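Local coordinates for microcompartments protein (Halothece sp. PCC 7418, PDB 5VGU), which probably forms part of the beta-carboxysome shell as CcmK4, a BMC-domain protein that assembles into hexamers, at residues G7-K12 against H63-A68; A19-M24 against V30-Y35; Y35-A38 against R42-I45. One frame throughout, in Å; residues are numbered along the deposited sequence.

Interaction 1 of 3, residues G7-K12 against H63-A68; sequences GSLETK and HAVDKA
In the BMC domain, an alpha/beta fold with helices 14-27 and 51-65 packed on one face of an antiparallel sheet, V65 at the end region of helix 51-65 meets T11 and L9 of strand 5-12. This is a small, wholly apolar and buried contact, and it illustrates how the side chains of alternate strand residues can share one methyl group from a helix. The alternation of the strand sends L9 and T11 to the helical face, while S8 and E10 go to the other, where S8 packs on F14 of a neighbouring subunit and E10 OE1 accepts a hydrogen bond from F14 N there. The backbones stay well apart, the nearest pair of alpha carbons being T11 and V65 at 7.8 Å, and the gap is bridged by side chains alone. V65 holds CG1 opposite the backbone N (chi1 174°), which places CG2 beside that nitrogen and turns it to the sheet. CG2 then sits over the row formed by the two strand residues. The T11 and V65 side chains run past each other in opposite directions rather than meeting head on. The two branches of T11 part company: its methyl faces the helix, while OG1 is hydrogen-bonded to G13 O, just beyond the strand. Helix 14-27 closes another side of the cluster, since V65 CG2 also lies 3.9 Å from A20 CB. A type I turn from V65 to A68 follows, with A68 N bonded to V65 O at 3.1 Å. Of the two methyl contacts made by V65 CG2, the one to T11 CG2 measures 3.8 Å and the looser one to L9 CD2 4.3 Å.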
# COMPACT_ATOMS: atom_id res chain seq x y z
N GLY A 7 -21.60 12.90 -1.90
CA GLY A 7 -21.00 13.12 -0.59
C GLY A 7 -19.85 12.15 -0.38
O GLY A 7 -19.96 10.97 -0.73
N SER A 8 -18.78 12.65 0.22
CA SER A 8 -17.64 11.80 0.51
C SER A 8 -17.16 12.10 1.92
O SER A 8 -17.01 13.27 2.29
CB SER A 8 -16.51 12.03 -0.51
OG SER A 8 -15.41 11.16 -0.22
N LEU A 9 -16.89 11.04 2.66
CA LEU A 9 -16.46 11.12 4.05
C LEU A 9 -15.35 10.11 4.27
O LEU A 9 -15.44 8.97 3.80
CB LEU A 9 -17.66 10.87 4.98
CG LEU A 9 -17.44 10.86 6.48
CD1 LEU A 9 -18.70 11.31 7.18
CD2 LEU A 9 -17.04 9.47 6.96
N GLU A 10 -14.33 10.51 5.01
CA GLU A 10 -13.15 9.68 5.22
C GLU A 10 -12.82 9.64 6.70
O GLU A 10 -12.75 10.69 7.36
CB GLU A 10 -11.97 10.24 4.39
CG GLU A 10 -10.70 9.44 4.39
CD GLU A 10 -9.70 9.97 3.36
OE1 GLU A 10 -10.09 10.15 2.19
OE2 GLU A 10 -8.52 10.19 3.74
N THR A 11 -12.61 8.42 7.23
CA THR A 11 -12.30 8.22 8.64
C THR A 11 -10.94 7.57 8.82
O THR A 11 -10.41 6.90 7.92
CB THR A 11 -13.35 7.33 9.34
OG1 THR A 11 -13.34 6.01 8.76
CG2 THR A 11 -14.75 7.90 9.21
N LYS A 12 -10.39 7.73 10.01
CA LYS A 12 -9.30 6.88 10.47
C LYS A 12 -9.92 5.61 11.03
O LYS A 12 -10.68 5.66 12.01
CB LYS A 12 -8.47 7.61 11.53
CG LYS A 12 -7.18 6.88 11.92
CD LYS A 12 -6.14 6.93 10.81
CE LYS A 12 -4.75 6.65 11.35
NZ LYS A 12 -3.70 7.04 10.36
N HIS A 63 -21.96 12.61 12.67
CA HIS A 63 -22.25 12.33 14.07
C HIS A 63 -22.05 10.87 14.42
O HIS A 63 -21.65 10.56 15.54
CB HIS A 63 -23.66 12.82 14.39
CG HIS A 63 -23.74 14.31 14.49
ND1 HIS A 63 -23.80 15.12 13.38
CD2 HIS A 63 -23.70 15.14 15.56
CE1 HIS A 63 -23.82 16.39 13.76
NE2 HIS A 63 -23.76 16.42 15.08
N ALA A 64 -22.27 9.95 13.47
CA ALA A 64 -22.10 8.53 13.76
C ALA A 64 -20.65 8.16 13.97
O ALA A 64 -20.36 7.16 14.65
CB ALA A 64 -22.69 7.67 12.65
N VAL A 65 -19.70 8.90 13.38
CA VAL A 65 -18.30 8.52 13.54
C VAL A 65 -17.93 8.50 15.02
O VAL A 65 -17.15 7.64 15.47
CB VAL A 65 -17.38 9.45 12.74
CG1 VAL A 65 -15.94 9.12 13.05
CG2 VAL A 65 -17.63 9.32 11.23
N ASP A 66 -18.45 9.44 15.81
CA ASP A 66 -18.14 9.49 17.24
C ASP A 66 -18.69 8.31 18.02
O ASP A 66 -18.26 8.06 19.15
CB ASP A 66 -18.66 10.79 17.85
CG ASP A 66 -18.18 12.01 17.10
OD1 ASP A 66 -16.98 12.06 16.76
OD2 ASP A 66 -19.00 12.91 16.86
N LYS A 67 -19.65 7.57 17.46
CA LYS A 67 -20.15 6.38 18.12
C LYS A 67 -19.22 5.18 17.97
O LYS A 67 -19.43 4.17 18.65
CB LYS A 67 -21.54 6.03 17.57
CG LYS A 67 -22.54 7.21 17.63
CD LYS A 67 -22.63 7.85 19.02
CE LYS A 67 -23.67 8.96 19.08
NZ LYS A 67 -25.06 8.46 18.80
N ALA A 68 -18.21 5.25 17.10
CA ALA A 68 -17.24 4.18 16.97
C ALA A 68 -16.04 4.51 17.85
O ALA A 68 -15.35 5.52 17.61
CB ALA A 68 -16.80 3.98 15.51

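Interaction 2 of 3, residues A19-M24 against V30-Y35; sequences AAADAM and VTLVGY
A21 on helix 14-27 and L32 on strand 30-39 bring their alpha carbons to 7.1 Å of each other, and M24 and V30, nearer the connection between the two elements, come to 7.3 Å. Such spacing is that of a helix lying on a sheet, and the contact is made by one residue pair at each place. At the first, A21 CB meets L32 CD2 at 4.0 Å. The leucine carries CG opposite its backbone N (chi1 175°), which reaches the branch out to the helix, where it meets the lone methyl of the alanine. At the second, V30 uses CG2 to touch the main chain of the helix instead of a side chain: this methyl rests 3.6 Å from M24 O. That carbonyl also receives a weak hydrogen bond from T27 OG1, one turn further on. M24 sets out toward strand 30-39, but its end leads off to L9, I45 and M58 in the core. One neighbouring subunit continues the packing: its N85 OD1 accepts a hydrogen bond from L32 N, and its V89 packs on L32. Strands 5-12 and 30-39 run parallel with strand 42-49 between them, so helix 14-27 is the connection of a beta-alpha-beta crossover, the first half of the ferredoxin-like topology found in BMC domains.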
# COMPACT_ATOMS: atom_id res chain seq x y z
N ALA A 19 -19.81 2.77 10.67
CA ALA A 19 -20.80 3.53 11.41
C ALA A 19 -21.38 4.68 10.59
O ALA A 19 -22.60 4.90 10.58
CB ALA A 19 -20.18 4.07 12.70
N ALA A 20 -20.51 5.45 9.91
CA ALA A 20 -20.99 6.58 9.13
C ALA A 20 -21.86 6.13 7.96
O ALA A 20 -22.90 6.75 7.68
CB ALA A 20 -19.80 7.42 8.62
N ALA A 21 -21.44 5.08 7.25
CA ALA A 21 -22.20 4.61 6.09
C ALA A 21 -23.61 4.19 6.49
O ALA A 21 -24.58 4.52 5.80
CB ALA A 21 -21.48 3.44 5.42
N ASP A 22 -23.72 3.45 7.58
CA ASP A 22 -25.03 2.98 8.02
C ASP A 22 -25.93 4.15 8.41
O ASP A 22 -27.11 4.18 8.05
CB ASP A 22 -24.86 2.00 9.18
CG ASP A 22 -26.13 1.27 9.50
OD1 ASP A 22 -26.62 0.48 8.66
OD2 ASP A 22 -26.64 1.52 10.61
N ALA A 23 -25.39 5.14 9.13
CA ALA A 23 -26.20 6.30 9.49
C ALA A 23 -26.64 7.07 8.25
O ALA A 23 -27.78 7.54 8.18
CB ALA A 23 -25.42 7.20 10.44
N MET A 24 -25.76 7.21 7.27
CA MET A 24 -26.08 7.98 6.07
C MET A 24 -27.28 7.40 5.35
O MET A 24 -28.25 8.11 5.06
CB MET A 24 -24.87 8.03 5.14
CG MET A 24 -23.78 8.96 5.57
SD MET A 24 -22.30 8.67 4.57
CE MET A 24 -21.43 10.22 4.76
N VAL A 30 -30.40 8.30 0.16
CA VAL A 30 -29.14 8.29 -0.56
C VAL A 30 -28.71 6.85 -0.77
O VAL A 30 -29.16 5.93 -0.08
CB VAL A 30 -28.04 9.07 0.19
CG1 VAL A 30 -28.46 10.51 0.40
CG2 VAL A 30 -27.69 8.42 1.54
N THR A 31 -27.81 6.67 -1.73
CA THR A 31 -27.22 5.38 -2.06
C THR A 31 -25.72 5.43 -1.77
O THR A 31 -25.02 6.32 -2.25
CB THR A 31 -27.43 5.04 -3.54
OG1 THR A 31 -28.82 5.04 -3.88
CG2 THR A 31 -26.84 3.68 -3.86
N LEU A 32 -25.25 4.46 -0.99
CA LEU A 32 -23.83 4.24 -0.83
C LEU A 32 -23.34 3.51 -2.07
O LEU A 32 -23.83 2.43 -2.37
CB LEU A 32 -23.56 3.42 0.44
CG LEU A 32 -22.12 3.00 0.69
CD1 LEU A 32 -21.25 4.20 1.04
CD2 LEU A 32 -22.13 1.93 1.81
N VAL A 33 -22.44 4.13 -2.83
CA VAL A 33 -22.01 3.56 -4.10
C VAL A 33 -20.65 2.86 -4.03
O VAL A 33 -20.37 2.00 -4.88
CB VAL A 33 -22.03 4.62 -5.22
CG1 VAL A 33 -23.41 5.24 -5.34
CG2 VAL A 33 -20.99 5.69 -5.03
N GLY A 34 -19.81 3.19 -3.06
CA GLY A 34 -18.49 2.58 -3.01
C GLY A 34 -17.69 3.09 -1.83
O GLY A 34 -18.12 3.97 -1.08
N TYR A 35 -16.53 2.46 -1.64
CA TYR A 35 -15.57 2.88 -0.64
C TYR A 35 -14.16 2.71 -1.20
O TYR A 35 -13.94 1.97 -2.16
CB TYR A 35 -15.73 2.10 0.69
CG TYR A 35 -15.02 0.75 0.76
CD1 TYR A 35 -15.49 -0.33 0.02
CD2 TYR A 35 -13.91 0.56 1.58
CE1 TYR A 35 -14.86 -1.57 0.09
CE2 TYR A 35 -13.27 -0.69 1.66
CZ TYR A 35 -13.75 -1.74 0.91
OH TYR A 35 -13.14 -2.99 0.96

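Interaction 3 of 3, residues Y35-A38 against R42-I45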
# COMPACT_ATOMS: atom_id res chain seq x y z
N TYR A 35 -16.53 2.46 -1.64
CA TYR A 35 -15.57 2.88 -0.64
C TYR A 35 -14.16 2.71 -1.20
O TYR A 35 -13.94 1.97 -2.16
CB TYR A 35 -15.73 2.10 0.69
CG TYR A 35 -15.02 0.75 0.76
CD1 TYR A 35 -15.49 -0.33 0.02
CD2 TYR A 35 -13.91 0.56 1.58
CE1 TYR A 35 -14.86 -1.57 0.09
CE2 TYR A 35 -13.27 -0.69 1.66
CZ TYR A 35 -13.75 -1.74 0.91
OH TYR A 35 -13.14 -2.99 0.96
N ILE A 36 -13.22 3.41 -0.56
CA ILE A 36 -11.81 3.40 -0.95
C ILE A 36 -10.96 3.10 0.28
O ILE A 36 -11.14 3.72 1.32
CB ILE A 36 -11.34 4.76 -1.54
CG1 ILE A 36 -12.30 5.29 -2.59
CG2 ILE A 36 -9.92 4.63 -2.10
CD1 ILE A 36 -11.94 6.72 -3.07
N ARG A 37 -10.01 2.18 0.14
CA ARG A 37 -8.90 2.08 1.10
C ARG A 37 -7.87 3.13 0.70
O ARG A 37 -7.17 2.96 -0.30
CB ARG A 37 -8.26 0.70 1.07
CG ARG A 37 -9.14 -0.42 1.45
CD ARG A 37 -8.28 -1.67 1.70
NE ARG A 37 -7.49 -1.99 0.52
CZ ARG A 37 -6.59 -2.97 0.46
NH1 ARG A 37 -6.35 -3.73 1.52
NH2 ARG A 37 -5.92 -3.18 -0.67
N ALA A 38 -7.77 4.20 1.48
CA ALA A 38 -6.96 5.34 1.09
C ALA A 38 -5.50 5.18 1.49
O ALA A 38 -4.67 5.99 1.05
CB ALA A 38 -7.52 6.64 1.68
N ARG A 42 -6.90 4.80 6.60
CA ARG A 42 -8.01 5.69 6.30
C ARG A 42 -8.90 5.06 5.23
O ARG A 42 -8.42 4.35 4.33
CB ARG A 42 -7.50 7.07 5.90
CG ARG A 42 -7.04 7.83 7.15
CD ARG A 42 -6.24 9.07 6.87
NE ARG A 42 -6.94 10.02 6.02
CZ ARG A 42 -6.75 11.33 6.08
NH1 ARG A 42 -5.90 11.85 6.96
NH2 ARG A 42 -7.41 12.13 5.27
N PHE A 43 -10.21 5.27 5.38
CA PHE A 43 -11.23 4.68 4.52
C PHE A 43 -12.17 5.79 4.09
O PHE A 43 -12.56 6.64 4.91
CB PHE A 43 -12.00 3.58 5.23
CG PHE A 43 -11.16 2.36 5.56
CD1 PHE A 43 -10.38 2.33 6.69
CD2 PHE A 43 -11.16 1.28 4.71
CE1 PHE A 43 -9.60 1.23 6.98
CE2 PHE A 43 -10.39 0.15 5.01
CZ PHE A 43 -9.61 0.14 6.14
N THR A 44 -12.51 5.81 2.81
CA THR A 44 -13.39 6.80 2.21
C THR A 44 -14.69 6.12 1.78
O THR A 44 -14.65 5.06 1.16
CB THR A 44 -12.75 7.47 0.97
OG1 THR A 44 -11.38 7.80 1.23
CG2 THR A 44 -13.49 8.71 0.55
N ILE A 45 -15.83 6.75 2.06
CA ILE A 45 -17.09 6.26 1.51
C ILE A 45 -17.71 7.37 0.66
O ILE A 45 -17.47 8.55 0.89
CB ILE A 45 -18.08 5.78 2.59
CG1 ILE A 45 -18.20 6.81 3.74
CG2 ILE A 45 -17.65 4.40 3.11
CD1 ILE A 45 -19.28 6.47 4.74
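F43 crosses to Y35, R37 and the I36 carbonyl in the beta hairpin of strands 30-39 and 42-49, whose short turn, as in related CcmK hexamers, probably lies near the central pore. Its CB begins 4.0 Å from I36 O. With CG placed beside the backbone N (chi1 -66°), the ring lies alongside the opposite strand. CD2 then meets Y35 CE2 at 4.2 Å, an edge-to-edge approach in which each atom lies near the plane of the other ring. The same CD2 lies 4.2 Å from both R37 CG and I36 O. Further out, CE2 touches R37 CG at 3.8 Å, the arginine running the same way as the ring before it bends at chi3 and carries its guanidinium off. F14 adds an edge-to-face partner from helix 14-27, and A38 of a neighbouring subunit packs on the phenylalanine as well. On this face, too, Y35 CB meets I45 CG2 at 3.9 Å. I36 and T44, the hydrogen-bonded pair, project from the other face with their CB atoms 4.0 Å apart. T44 OG1 is engaged by E10 of strand 5-12, and R42 makes a salt bridge to the same carboxylate. The main-chain ladder fixes the register: I36 N to T44 O spans 2.8 Å, and T44 N returns a straighter bond to I36 O at 169°. Nearest the turn, A38 N reaches R42 O at 2.9 Å, its donor tilted 33° from the carbonyl plane.

The three contacts share one BMC domain, two of them on the helical side of the sheet and the third within it. Interactions 1 and 2 meet strand to helix where L9 CD1 lies 3.8 Å from M24 CE, and helix to helix where A64 CB lies 3.5 Å from A23 CB. I45 ties interaction 3 to interaction 2: its CD1 is 3.7 Å from M24 SD, and its CB is 3.9 Å from L32 CD1. On the opposite face, E10 joins interactions 1 and 3, with OE2 2.7 Å from R42 NH2 and OE1 2.8 Å from T44 OG1. Interactions 1 and 3 border two neighbouring subunits and interaction 2 one.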